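Local atomic coordinates of phosphoglycerol transferase GacH (PDB entry 6DGM), a protein that probably transfers glycerol phosphate onto the rhamnose polysaccharide of the streptococcal cell wall, this chain being its metal-binding, sulfatase-like catalytic domain. Residues 68-79 and 292-303. Residues are numbered along the deposited sequence; the frame is centred on the assembly and turned at random.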
loop_
_atom_site.group_PDB
_atom_site.type_symbol
_atom_site.label_atom_id
_atom_site.label_comp_id
_atom_site.label_asym_id
_atom_site.label_seq_id
_atom_site.Cartn_x
_atom_site.Cartn_y
_atom_site.Cartn_z
ATOM N N ILE A 68 1.995 15.276 8.217
ATOM C CA ILE A 68 2.200 13.845 8.025
ATOM C C ILE A 68 3.332 13.347 8.907
ATOM O O ILE A 68 3.256 12.241 9.464
ATOM C CB ILE A 68 2.375 13.532 6.530
ATOM C CG1 ILE A 68 1.000 13.599 5.841
ATOM C CG2 ILE A 68 2.994 12.136 6.343
ATOM C CD1 ILE A 68 1.045 13.543 4.327
ATOM N N LYS A 69 4.357 14.169 9.131
ATOM C CA LYS A 69 5.413 13.752 10.043
ATOM C C LYS A 69 4.882 13.612 11.461
ATOM O O LYS A 69 5.265 12.685 12.186
ATOM C CB LYS A 69 6.590 14.709 9.996
ATOM C CG LYS A 69 7.391 14.578 8.699
ATOM C CD LYS A 69 8.825 15.038 8.885
ATOM C CE LYS A 69 8.952 16.544 8.846
ATOM N NZ LYS A 69 9.657 16.989 7.600
ATOM N N ALA A 70 3.980 14.509 11.862
ATOM C CA ALA A 70 3.388 14.417 13.187
ATOM C C ALA A 70 2.512 13.176 13.307
ATOM O O ALA A 70 2.471 12.535 14.364
ATOM C CB ALA A 70 2.570 15.668 13.462
ATOM N N ILE A 71 1.778 12.847 12.249
ATOM C CA ILE A 71 0.993 11.617 12.251
ATOM C C ILE A 71 1.911 10.411 12.409
ATOM O O ILE A 71 1.664 9.522 13.235
ATOM C CB ILE A 71 0.130 11.531 10.978
ATOM C CG1 ILE A 71 -0.946 12.616 11.004
ATOM C CG2 ILE A 71 -0.479 10.133 10.862
ATOM C CD1 ILE A 71 -1.468 12.982 9.626
ATOM N N LYS A 72 3.004 10.372 11.637
ATOM C CA LYS A 72 3.932 9.247 11.719
ATOM C C LYS A 72 4.483 9.086 13.135
ATOM O O LYS A 72 4.676 7.964 13.617
ATOM C CB LYS A 72 5.072 9.434 10.716
ATOM C CG LYS A 72 4.646 9.337 9.248
ATOM C CD LYS A 72 5.831 9.473 8.284
ATOM C CE LYS A 72 6.716 8.235 8.304
ATOM N NZ LYS A 72 8.001 8.446 7.589
ATOM N N ASN A 73 4.737 10.200 13.822
ATOM C CA ASN A 73 5.264 10.120 15.173
ATOM C C ASN A 73 4.248 9.554 16.161
ATOM O O ASN A 73 4.651 9.087 17.231
ATOM C CB ASN A 73 5.715 11.507 15.639
ATOM C CG ASN A 73 7.018 11.944 15.003
ATOM O OD1 ASN A 73 7.863 11.116 14.646
ATOM N ND2 ASN A 73 7.193 13.256 14.863
ATOM N N SER A 74 2.953 9.569 15.815
ATOM C CA SER A 74 1.873 9.245 16.739
ATOM C C SER A 74 1.352 7.825 16.593
ATOM O O SER A 74 0.523 7.395 17.402
ATOM C CB SER A 74 0.677 10.187 16.516
ATOM O OG SER A 74 -0.042 9.870 15.313
ATOM N N THR A 75 1.794 7.094 15.585
ATOM C CA THR A 75 1.184 5.811 15.281
ATOM C C THR A 75 2.211 4.962 14.551
ATOM O O THR A 75 3.295 5.433 14.201
ATOM C CB THR A 75 -0.084 6.001 14.439
ATOM O OG1 THR A 75 -0.813 4.771 14.414
ATOM C CG2 THR A 75 0.249 6.450 13.018
ATOM N N THR A 76 1.852 3.710 14.322
ATOM C CA THR A 76 2.709 2.818 13.548
ATOM C C THR A 76 3.022 3.448 12.205
ATOM O O THR A 76 2.119 3.825 11.458
ATOM C CB THR A 76 1.987 1.483 13.357
ATOM O OG1 THR A 76 1.680 0.943 14.644
ATOM C CG2 THR A 76 2.836 0.496 12.556
ATOM N N ALA A 77 4.309 3.579 11.896
ATOM C CA ALA A 77 4.699 4.338 10.713
ATOM C C ALA A 77 6.183 4.138 10.451
ATOM O O ALA A 77 6.936 3.710 11.329
ATOM C CB ALA A 77 4.412 5.832 10.891
ATOM N N GLY A 78 6.596 4.484 9.240
ATOM C CA GLY A 78 7.991 4.364 8.892
ATOM C C GLY A 78 8.226 4.588 7.418
ATOM O O GLY A 78 7.579 5.432 6.790
ATOM N N LEU A 79 9.148 3.809 6.866
ATOM C CA LEU A 79 9.472 3.845 5.456
ATOM C C LEU A 79 9.009 2.555 4.792
ATOM O O LEU A 79 9.065 1.476 5.390
ATOM C CB LEU A 79 10.982 3.992 5.255
ATOM C CG LEU A 79 11.606 5.196 5.956
ATOM C CD1 LEU A 79 13.107 5.219 5.737
ATOM C CD2 LEU A 79 10.990 6.481 5.457
ATOM N N ASP A 292 7.227 7.141 2.415
ATOM C CA ASP A 292 6.622 7.206 3.747
ATOM C C ASP A 292 5.352 6.379 3.830
ATOM O O ASP A 292 4.590 6.294 2.867
ATOM C CB ASP A 292 6.284 8.664 4.067
ATOM C CG ASP A 292 7.506 9.548 4.051
ATOM O OD1 ASP A 292 7.871 10.043 2.950
ATOM O OD2 ASP A 292 8.125 9.718 5.135
ATOM N N TYR A 293 5.124 5.770 4.991
ATOM C CA TYR A 293 3.844 5.133 5.261
ATOM C C TYR A 293 3.438 5.375 6.712
ATOM O O TYR A 293 4.270 5.608 7.592
ATOM C CB TYR A 293 3.851 3.613 4.980
ATOM C CG TYR A 293 4.351 2.783 6.155
ATOM C CD1 TYR A 293 3.466 2.320 7.121
ATOM C CD2 TYR A 293 5.708 2.491 6.316
ATOM C CE1 TYR A 293 3.910 1.601 8.205
ATOM C CE2 TYR A 293 6.161 1.767 7.406
ATOM C CZ TYR A 293 5.255 1.318 8.343
ATOM O OH TYR A 293 5.663 0.593 9.437
ATOM N N PHE A 294 2.134 5.298 6.950
ATOM C CA PHE A 294 1.609 5.211 8.305
ATOM C C PHE A 294 0.350 4.355 8.312
ATOM O O PHE A 294 -0.322 4.182 7.291
ATOM C CB PHE A 294 1.386 6.584 8.967
ATOM C CG PHE A 294 0.316 7.446 8.334
ATOM C CD1 PHE A 294 -1.020 7.182 8.544
ATOM C CD2 PHE A 294 0.659 8.565 7.584
ATOM C CE1 PHE A 294 -2.003 7.975 7.994
ATOM C CE2 PHE A 294 -0.324 9.380 7.040
ATOM C CZ PHE A 294 -1.657 9.089 7.252
ATOM N N ILE A 295 0.049 3.813 9.489
ATOM C CA ILE A 295 -1.145 3.019 9.730
ATOM C C ILE A 295 -1.808 3.674 10.935
ATOM O O ILE A 295 -1.258 3.634 12.039
ATOM C CB ILE A 295 -0.819 1.542 9.992
ATOM C CG1 ILE A 295 -0.089 0.937 8.782
ATOM C CG2 ILE A 295 -2.106 0.783 10.262
ATOM C CD1 ILE A 295 0.311 -0.537 8.933
ATOM N N TRP A 296 -2.944 4.345 10.705
ATOM C CA TRP A 296 -3.565 5.224 11.691
ATOM C C TRP A 296 -5.027 4.840 11.853
ATOM O O TRP A 296 -5.749 4.735 10.855
ATOM C CB TRP A 296 -3.485 6.676 11.201
ATOM C CG TRP A 296 -4.164 7.713 12.067
ATOM C CD1 TRP A 296 -3.583 8.464 13.035
ATOM C CD2 TRP A 296 -5.540 8.116 12.017
ATOM N NE1 TRP A 296 -4.501 9.310 13.597
ATOM C CE2 TRP A 296 -5.714 9.115 12.993
ATOM C CE3 TRP A 296 -6.639 7.720 11.254
ATOM C CZ2 TRP A 296 -6.947 9.740 13.220
ATOM C CZ3 TRP A 296 -7.856 8.338 11.470
ATOM C CH2 TRP A 296 -8.002 9.344 12.441
ATOM N N SER A 297 -5.459 4.655 13.106
ATOM C CA SER A 297 -6.854 4.421 13.463
ATOM C C SER A 297 -7.456 5.678 14.082
ATOM O O SER A 297 -6.752 6.525 14.642
ATOM C CB SER A 297 -6.984 3.266 14.465
ATOM O OG SER A 297 -6.350 2.090 14.011
ATOM N N ASN A 298 -8.776 5.781 13.998
ATOM C CA ASN A 298 -9.475 6.975 14.457
ATOM C C ASN A 298 -9.784 6.966 15.944
ATOM O O ASN A 298 -10.448 7.888 16.424
ATOM C CB ASN A 298 -10.741 7.215 13.633
ATOM C CG ASN A 298 -11.813 6.190 13.885
ATOM O OD1 ASN A 298 -11.557 5.095 14.414
ATOM N ND2 ASN A 298 -13.032 6.534 13.502
ATOM N N GLY A 299 -9.304 5.968 16.677
ATOM C CA GLY A 299 -9.400 5.974 18.126
ATOM C C GLY A 299 -8.016 6.065 18.732
ATOM O O GLY A 299 -7.231 6.940 18.356
ATOM N N THR A 300 -7.691 5.153 19.637
ATOM C CA THR A 300 -6.372 5.105 20.248
ATOM C C THR A 300 -5.435 4.303 19.359
ATOM O O THR A 300 -5.825 3.280 18.791
ATOM C CB THR A 300 -6.467 4.461 21.633
ATOM O OG1 THR A 300 -7.392 5.206 22.442
ATOM C CG2 THR A 300 -5.106 4.449 22.309
ATOM N N ASN A 301 -4.208 4.794 19.207
ATOM C CA ASN A 301 -3.232 4.163 18.331
ATOM C C ASN A 301 -2.061 3.659 19.150
ATOM O O ASN A 301 -1.525 4.394 19.986
ATOM C CB ASN A 301 -2.703 5.142 17.282
ATOM C CG ASN A 301 -3.637 5.284 16.122
ATOM O OD1 ASN A 301 -4.027 4.285 15.499
ATOM N ND2 ASN A 301 -4.035 6.513 15.830
ATOM N N GLU A 302 -1.702 2.401 18.935
ATOM C CA GLU A 302 -0.389 1.923 19.312
ATOM C C GLU A 302 0.623 2.412 18.278
ATOM O O GLU A 302 0.268 2.951 17.223
ATOM C CB GLU A 302 -0.369 0.397 19.349
ATOM C CG GLU A 302 -1.278 -0.209 20.406
ATOM C CD GLU A 302 -0.715 -0.083 21.807
ATOM O OE1 GLU A 302 0.487 -0.370 21.994
ATOM O OE2 GLU A 302 -1.475 0.307 22.721
ATOM N N LYS A 303 1.900 2.237 18.591
ATOM C CA LYS A 303 2.974 2.540 17.647
ATOM C C LYS A 303 3.870 1.303 17.643
ATOM O O LYS A 303 4.751 1.157 18.499
ATOM C CB LYS A 303 3.727 3.809 18.022
ATOM C CG LYS A 303 4.723 4.243 16.967
ATOM C CD LYS A 303 5.126 5.700 17.111
ATOM C CE LYS A 303 6.278 6.021 16.164
ATOM N NZ LYS A 303 5.971 5.736 14.743
HETATM O O HOH W 1 -2.444 8.663 17.227
HETATM O O HOH W 2 6.156 2.941 14.176
HETATM O O HOH W 3 8.338 6.273 13.105
#
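A chi1 of 66° puts CG of F294 between its backbone N and carbonyl carbon and turns the ring toward helix 66-74; I71 turns CG2 anti to its backbone N and sets it over the centre of one face of the ring, 3.6 Å from the F294 centroid. I68 CG2 meets the same ring at its edge. K303 stays extended until a final bend at chi4 (57°), which brings NZ to the helix end: it donates to K72 O (2.8 Å) and to T75 O (2.7 Å), and two waters accept from it as well. T75 OG1 donates to I295 O at 2.7 Å. K72, bent at chi3, runs past Y293 O to D292; NZ makes a salt bridge there, its hydrogen bond to D292 OD2 (2.8 Å) using the anti lone pair; R54 pairs with OD1. Strand 77-79 runs antiparallel to 292-297: G78 N donates to Y293 O and Y293 N to G78 O, both at 3.1 Å, and I295 N reaches T76 O at 2.9 Å. On the other side of the sheet the Y293 ring lies against the G78 backbone, its hydroxyl bonded to H306 O. Helix 66-74 thus covers one face of the central mixed beta-sheet, and the strand after it joins that sheet beside 290-297, in the alkaline phosphatase-like fold of sulfatases and lipoteichoic acid synthases.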